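Local coordinates for urocanate hydratase (Paenibacillus sp. Soil724D2, PDB 7NED), which probably hydrates thiourocanate during bacterial ergothioneine breakdown, using NAD+ as cofactor, and also binds urocanate in its active site, at residues Lys304-Arg318 with Ala329-Arg341. Sequence-based numbering, arbitrary orientation.
With NAD (nicotinamide-adenine-dinucleotide), chain C.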
loop_
_atom_site.group_PDB
_atom_site.type_symbol
_atom_site.label_atom_id
_atom_site.label_comp_id
_atom_site.label_asym_id
_atom_site.label_seq_id
_atom_site.Cartn_x
_atom_site.Cartn_y
_atom_site.Cartn_z
ATOM N N LYS A 304 7.026 33.530 -15.530
ATOM C CA LYS A 304 6.158 32.825 -16.468
ATOM C C LYS A 304 5.342 33.794 -17.307
ATOM O O LYS A 304 5.178 33.599 -18.514
ATOM C CB LYS A 304 5.230 31.886 -15.718
ATOM C CG LYS A 304 4.131 31.278 -16.586
ATOM C CD LYS A 304 3.309 30.220 -15.777
ATOM C CE LYS A 304 2.176 29.623 -16.606
ATOM N NZ LYS A 304 2.756 28.993 -17.815
ATOM N N LYS A 305 4.829 34.845 -16.679
ATOM C CA LYS A 305 4.034 35.840 -17.385
ATOM C C LYS A 305 4.890 36.697 -18.320
ATOM O O LYS A 305 4.363 37.207 -19.326
ATOM C CB LYS A 305 3.263 36.664 -16.384
ATOM N N ARG A 306 6.162 36.820 -18.042
ATOM C CA ARG A 306 7.047 37.525 -18.962
ATOM C C ARG A 306 7.608 36.617 -20.051
ATOM O O ARG A 306 8.454 37.055 -20.839
ATOM C CB ARG A 306 8.174 38.206 -18.186
ATOM C CG ARG A 306 7.634 39.048 -17.047
ATOM C CD ARG A 306 8.740 39.705 -16.241
ATOM N NE ARG A 306 8.173 40.719 -15.356
ATOM C CZ ARG A 306 8.876 41.456 -14.502
ATOM N NH1 ARG A 306 10.202 41.317 -14.389
ATOM N NH2 ARG A 306 8.236 42.347 -13.763
ATOM N N GLY A 307 7.135 35.371 -20.130
ATOM C CA GLY A 307 7.456 34.491 -21.239
ATOM C C GLY A 307 8.379 33.330 -20.939
ATOM O O GLY A 307 8.642 32.533 -21.846
ATOM N N ALA A 308 8.865 33.185 -19.708
ATOM C CA ALA A 308 9.700 32.033 -19.378
ATOM C C ALA A 308 8.869 30.761 -19.440
ATOM O O ALA A 308 7.664 30.773 -19.187
ATOM C CB ALA A 308 10.300 32.185 -17.978
ATOM N N ILE A 309 9.513 29.666 -19.829
ATOM C CA ILE A 309 8.931 28.341 -19.661
ATOM C C ILE A 309 9.237 27.932 -18.218
ATOM O O ILE A 309 10.392 27.666 -17.872
ATOM C CB ILE A 309 9.508 27.332 -20.663
ATOM C CG1 ILE A 309 9.314 27.797 -22.115
ATOM C CG2 ILE A 309 8.861 25.958 -20.470
ATOM C CD1 ILE A 309 7.889 28.156 -22.449
ATOM N N VAL A 310 8.215 27.843 -17.389
ATOM C CA VAL A 310 8.388 27.641 -15.957
ATOM C C VAL A 310 7.766 26.305 -15.564
ATOM O O VAL A 310 6.680 25.953 -16.037
ATOM C CB VAL A 310 7.748 28.818 -15.186
ATOM C CG1 VAL A 310 7.863 28.660 -13.647
ATOM C CG2 VAL A 310 8.328 30.169 -15.693
ATOM N N PHE A 311 8.463 25.539 -14.722
ATOM C CA PHE A 311 7.876 24.262 -14.339
ATOM C C PHE A 311 8.401 23.813 -12.985
ATOM O O PHE A 311 9.459 24.236 -12.517
ATOM C CB PHE A 311 8.117 23.173 -15.411
ATOM C CG PHE A 311 9.549 22.738 -15.518
ATOM C CD1 PHE A 311 10.009 21.623 -14.818
ATOM C CD2 PHE A 311 10.444 23.465 -16.278
ATOM C CE1 PHE A 311 11.339 21.217 -14.901
ATOM C CE2 PHE A 311 11.791 23.075 -16.389
ATOM C CZ PHE A 311 12.246 21.940 -15.690
ATOM N N ASP A 312 7.582 22.974 -12.350
ATOM C CA ASP A 312 7.902 22.309 -11.095
ATOM C C ASP A 312 8.688 21.035 -11.398
ATOM O O ASP A 312 8.270 20.213 -12.231
ATOM C CB ASP A 312 6.571 22.015 -10.376
ATOM C CG ASP A 312 6.728 21.326 -9.032
ATOM O OD1 ASP A 312 7.695 20.566 -8.833
ATOM O OD2 ASP A 312 5.812 21.518 -8.188
ATOM N N ASN A 313 9.842 20.882 -10.743
ATOM C CA ASN A 313 10.746 19.781 -11.047
ATOM C C ASN A 313 10.573 18.624 -10.067
ATOM O O ASN A 313 11.506 17.846 -9.833
ATOM C CB ASN A 313 12.194 20.280 -11.076
ATOM C CG ASN A 313 13.082 19.474 -12.000
ATOM O OD1 ASN A 313 12.652 18.510 -12.645
ATOM N ND2 ASN A 313 14.362 19.868 -12.062
ATOM N N GLY A 314 9.377 18.506 -9.503
ATOM C CA GLY A 314 8.986 17.368 -8.712
ATOM C C GLY A 314 9.393 17.502 -7.269
ATOM O O GLY A 314 9.875 16.542 -6.693
ATOM N N ASN A 315 9.248 18.675 -6.664
ATOM C CA ASN A 315 9.623 18.802 -5.263
ATOM C C ASN A 315 8.507 19.395 -4.423
ATOM O O ASN A 315 8.787 19.944 -3.359
ATOM C CB ASN A 315 10.902 19.617 -5.107
ATOM C CG ASN A 315 10.776 21.049 -5.670
ATOM O OD1 ASN A 315 9.780 21.380 -6.326
ATOM N ND2 ASN A 315 11.799 21.877 -5.446
ATOM N N ASN A 316 7.239 19.251 -4.848
ATOM C CA ASN A 316 6.114 19.899 -4.143
ATOM C C ASN A 316 6.306 21.373 -3.890
ATOM O O ASN A 316 5.732 21.910 -2.941
ATOM C CB ASN A 316 5.758 19.187 -2.829
ATOM C CG ASN A 316 4.861 17.972 -3.026
ATOM O OD1 ASN A 316 5.054 17.119 -3.883
ATOM N ND2 ASN A 316 3.920 17.852 -2.096
ATOM N N ILE A 317 7.037 22.071 -4.767
ATOM C CA ILE A 317 7.211 23.481 -4.465
ATOM C C ILE A 317 5.886 24.220 -4.672
ATOM O O ILE A 317 5.577 25.150 -3.923
ATOM C CB ILE A 317 8.353 24.111 -5.281
ATOM C CG1 ILE A 317 8.669 25.492 -4.686
ATOM C CG2 ILE A 317 7.900 24.242 -6.714
ATOM C CD1 ILE A 317 9.938 26.198 -5.238
ATOM N N ARG A 318 5.054 23.799 -5.650
ATOM C CA ARG A 318 3.793 24.507 -5.866
ATOM C C ARG A 318 2.826 24.220 -4.732
ATOM O O ARG A 318 2.131 25.130 -4.254
ATOM C CB ARG A 318 3.161 24.121 -7.209
ATOM C CG ARG A 318 3.966 24.570 -8.459
ATOM C CD ARG A 318 3.443 23.829 -9.693
ATOM N NE ARG A 318 3.415 22.399 -9.416
ATOM C CZ ARG A 318 2.604 21.529 -10.013
ATOM N NH1 ARG A 318 1.765 21.938 -10.946
ATOM N NH2 ARG A 318 2.599 20.244 -9.647
ATOM N N ALA A 329 -0.543 29.024 -7.696
ATOM C CA ALA A 329 0.694 28.266 -7.838
ATOM C C ALA A 329 0.563 27.149 -8.865
ATOM O O ALA A 329 1.527 26.839 -9.572
ATOM C CB ALA A 329 1.127 27.704 -6.478
ATOM N N PHE A 330 -0.600 26.528 -8.973
ATOM C CA PHE A 330 -0.687 25.412 -9.907
ATOM C C PHE A 330 -0.955 25.855 -11.342
ATOM O O PHE A 330 -1.179 25.006 -12.211
ATOM C CB PHE A 330 -1.719 24.409 -9.406
ATOM C CG PHE A 330 -1.219 23.652 -8.251
ATOM C CD1 PHE A 330 -0.521 22.465 -8.439
ATOM C CD2 PHE A 330 -1.371 24.155 -6.972
ATOM C CE1 PHE A 330 -0.016 21.772 -7.356
ATOM C CE2 PHE A 330 -0.867 23.459 -5.865
ATOM C CZ PHE A 330 -0.190 22.256 -6.069
ATOM N N ASP A 331 -0.863 27.163 -11.611
ATOM C CA ASP A 331 -0.696 27.626 -12.987
ATOM C C ASP A 331 0.631 27.154 -13.572
ATOM O O ASP A 331 0.769 27.034 -14.793
ATOM C CB ASP A 331 -0.779 29.158 -13.041
ATOM C CG ASP A 331 -2.201 29.703 -12.832
ATOM O OD1 ASP A 331 -3.175 28.924 -12.747
ATOM O OD2 ASP A 331 -2.318 30.937 -12.704
ATOM N N ILE A 332 1.620 26.913 -12.724
ATOM C CA ILE A 332 2.924 26.439 -13.164
ATOM C C ILE A 332 2.822 24.962 -13.505
ATOM O O ILE A 332 2.253 24.181 -12.736
ATOM C CB ILE A 332 3.970 26.691 -12.069
ATOM C CG1 ILE A 332 4.284 28.185 -11.993
ATOM C CG2 ILE A 332 5.260 25.991 -12.410
ATOM C CD1 ILE A 332 5.106 28.543 -10.786
ATOM N N ASP A 333 3.381 24.577 -14.654
ATOM C CA ASP A 333 3.351 23.205 -15.130
ATOM C C ASP A 333 4.144 22.294 -14.221
ATOM O O ASP A 333 5.036 22.729 -13.504
ATOM C CB ASP A 333 3.938 23.085 -16.533
ATOM C CG ASP A 333 2.971 23.514 -17.605
ATOM O OD1 ASP A 333 3.264 24.490 -18.353
ATOM O OD2 ASP A 333 1.910 22.874 -17.667
ATOM N N ILE A 334 3.810 21.003 -14.273
ATOM C CA ILE A 334 4.610 19.957 -13.645
ATOM C C ILE A 334 5.332 19.199 -14.749
ATOM O O ILE A 334 4.780 18.983 -15.834
ATOM C CB ILE A 334 3.727 19.002 -12.796
ATOM C CG1 ILE A 334 4.569 17.905 -12.120
ATOM C CG2 ILE A 334 2.617 18.368 -13.647
ATOM C CD1 ILE A 334 5.572 18.424 -11.039
ATOM N N PHE A 335 6.563 18.776 -14.473
ATOM C CA PHE A 335 7.362 18.214 -15.561
ATOM C C PHE A 335 6.800 16.910 -16.106
ATOM O O PHE A 335 7.128 16.521 -17.238
ATOM C CB PHE A 335 8.787 17.994 -15.085
ATOM C CG PHE A 335 8.960 16.785 -14.211
ATOM C CD1 PHE A 335 8.763 16.864 -12.843
ATOM C CD2 PHE A 335 9.387 15.586 -14.753
ATOM C CE1 PHE A 335 8.937 15.753 -12.038
ATOM C CE2 PHE A 335 9.594 14.485 -13.930
ATOM C CZ PHE A 335 9.361 14.569 -12.590
ATOM N N THR A 336 6.020 16.192 -15.305
ATOM C CA THR A 336 5.486 14.919 -15.745
ATOM C C THR A 336 4.423 15.150 -16.815
ATOM O O THR A 336 4.623 14.837 -17.997
ATOM C CB THR A 336 4.909 14.167 -14.537
ATOM O OG1 THR A 336 3.992 15.036 -13.858
ATOM C CG2 THR A 336 6.041 13.774 -13.566
ATOM N N GLU A 337 3.305 15.738 -16.420
ATOM C CA GLU A 337 2.221 15.949 -17.376
ATOM C C GLU A 337 2.709 16.758 -18.579
ATOM O O GLU A 337 2.288 16.516 -19.716
ATOM C CB GLU A 337 1.052 16.671 -16.687
ATOM C CG GLU A 337 -0.162 16.850 -17.585
ATOM C CD GLU A 337 -0.122 18.105 -18.465
ATOM O OE1 GLU A 337 0.760 18.989 -18.296
ATOM O OE2 GLU A 337 -0.981 18.177 -19.373
ATOM N N ALA A 338 3.561 17.749 -18.344
ATOM C CA ALA A 338 3.900 18.669 -19.442
ATOM C C ALA A 338 4.958 18.122 -20.397
ATOM O O ALA A 338 4.913 18.431 -21.602
ATOM C CB ALA A 338 4.376 20.007 -18.890
ATOM N N PHE A 339 5.906 17.338 -19.908
ATOM C CA PHE A 339 7.034 16.954 -20.763
ATOM C C PHE A 339 7.277 15.458 -20.889
ATOM O O PHE A 339 7.551 14.981 -22.001
ATOM C CB PHE A 339 8.295 17.639 -20.247
ATOM C CG PHE A 339 8.125 19.122 -20.075
ATOM C CD1 PHE A 339 7.660 19.906 -21.130
ATOM C CD2 PHE A 339 8.342 19.715 -18.860
ATOM C CE1 PHE A 339 7.455 21.273 -20.978
ATOM C CE2 PHE A 339 8.167 21.104 -18.680
ATOM C CZ PHE A 339 7.724 21.879 -19.744
ATOM N N LEU A 340 7.197 14.689 -19.792
ATOM C CA LEU A 340 7.683 13.316 -19.876
ATOM C C LEU A 340 6.577 12.268 -19.991
ATOM O O LEU A 340 6.876 11.109 -20.284
ATOM C CB LEU A 340 8.568 12.981 -18.661
ATOM C CG LEU A 340 9.847 13.823 -18.504
ATOM C CD1 LEU A 340 10.652 13.261 -17.343
ATOM C CD2 LEU A 340 10.637 13.863 -19.781
ATOM N N ARG A 341 5.312 12.632 -19.820
ATOM C CA ARG A 341 4.280 11.604 -19.806
ATOM C C ARG A 341 4.214 10.786 -21.098
ATOM O O ARG A 341 3.889 9.593 -21.011
ATOM C CB ARG A 341 2.922 12.233 -19.481
ATOM C CG ARG A 341 1.799 11.145 -19.235
ATOM C CD ARG A 341 0.583 11.766 -18.563
ATOM N NE ARG A 341 0.853 12.108 -17.169
ATOM C CZ ARG A 341 0.150 12.977 -16.455
ATOM N NH1 ARG A 341 -0.901 13.590 -17.004
ATOM N NH2 ARG A 341 0.446 13.161 -15.165
HETATM P PA NAD C . 18.996 17.683 -1.162
HETATM O O1A NAD C . 18.310 18.129 0.127
HETATM O O2A NAD C . 20.205 16.843 -1.253
HETATM O O5B NAD C . 19.559 19.157 -1.780
HETATM C C5B NAD C . 18.672 20.196 -1.668
HETATM C C4B NAD C . 19.553 21.485 -2.012
HETATM O O4B NAD C . 18.827 22.678 -1.916
HETATM C C3B NAD C . 20.638 21.490 -0.887
HETATM O O3B NAD C . 21.882 21.616 -1.440
HETATM C C2B NAD C . 20.260 22.759 -0.063
HETATM O O2B NAD C . 21.359 23.466 0.383
HETATM C C1B NAD C . 19.652 23.602 -1.180
HETATM N N9A NAD C . 18.706 24.623 -0.727
HETATM C C8A NAD C . 17.758 24.566 0.289
HETATM N N7A NAD C . 17.076 25.676 0.424
HETATM C C5A NAD C . 17.573 26.511 -0.568
HETATM C C6A NAD C . 17.268 27.839 -0.942
HETATM N N6A NAD C . 16.304 28.546 -0.311
HETATM N N1A NAD C . 17.934 28.422 -1.978
HETATM C C2A NAD C . 18.909 27.673 -2.551
HETATM N N3A NAD C . 19.307 26.414 -2.306
HETATM C C4A NAD C . 18.610 25.860 -1.291
HETATM O O3 NAD C . 17.723 17.332 -2.007
HETATM P PN NAD C . 17.874 16.533 -3.379
HETATM O O1N NAD C . 18.101 15.050 -3.385
HETATM O O2N NAD C . 18.605 17.437 -4.349
HETATM O O5D NAD C . 16.284 16.586 -4.043
HETATM C C5D NAD C . 15.770 17.922 -4.185
HETATM C C4D NAD C . 14.331 17.839 -4.616
HETATM O O4D NAD C . 14.173 16.949 -5.705
HETATM C C3D NAD C . 13.620 17.099 -3.367
HETATM O O3D NAD C . 12.364 17.695 -3.065
HETATM C C2D NAD C . 13.381 15.634 -3.888
HETATM O O2D NAD C . 12.226 15.032 -3.466
HETATM C C1D NAD C . 13.065 16.171 -5.320
HETATM N N1N NAD C . 12.788 15.187 -6.375
HETATM C C2N NAD C . 11.567 14.575 -6.172
HETATM C C3N NAD C . 11.067 13.659 -7.083
HETATM C C7N NAD C . 9.731 12.993 -6.727
HETATM O O7N NAD C . 8.947 12.533 -7.557
HETATM N N7N NAD C . 9.438 12.845 -5.382
HETATM C C4N NAD C . 11.848 13.411 -8.220
HETATM C C5N NAD C . 13.067 14.066 -8.392
HETATM C C6N NAD C . 13.538 14.995 -7.449
HETATM O O HOH W 1 4.039 26.521 -16.795
#
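Arg318 threads its guanidinium between Phe330 and Ile334, and the tightly packed half of the contact is built round it. CD1 of Phe330 lies over one face, 3.4 Å from NH1 of Arg318, and CB of Ile334 over the opposite face. Ring and guanidinium planes are 56° apart, too inclined for a stack; it is CB of Arg318 that makes the CH-pi contact, 4.0 Å from the Phe330 ring centroid. The chain bends at chi3, which brings NE of Arg318 to OD2 of Asp312 in a salt bridge (2.8 Å) and NH1 to Ile332 O (2.9 Å), the latter bond nearly along the C=O axis but bent at the hydrogen. NH2 is paired with Glu448, so the buried charge is gripped on several sides. The other carboxylate oxygen, Asp312 OD1, accepts from Gly314 N, closing an Asx turn, and from Asn315 N, which extends it to an Asx motif; this shapes the loop touching NAD. These elements belong to a parallel beta-alpha-beta unit of the Rossmann-like domain: strand 309-312, helix 317-323, then strand 333-334 at the sheet edge. The strands are joined by a nearly straight bond from Asp312 N to Asp333 O (2.8 Å, 171°), and Phe335 N reaches Asp312 O at the start of the next helix. Phe311, whose side chain leaves the strand on the other face from Asp312, receives the edge of Phe339 on its ring face, a T-shaped pair with planes at 85°; helix 133-150 also packs against both rings. The looser end lies near Lys304, which is partly exposed: its NZ stands 4.6 Å from OD1 of Asp333, beyond a salt bridge, and one water links both groups to Val310 O and Asp333 N.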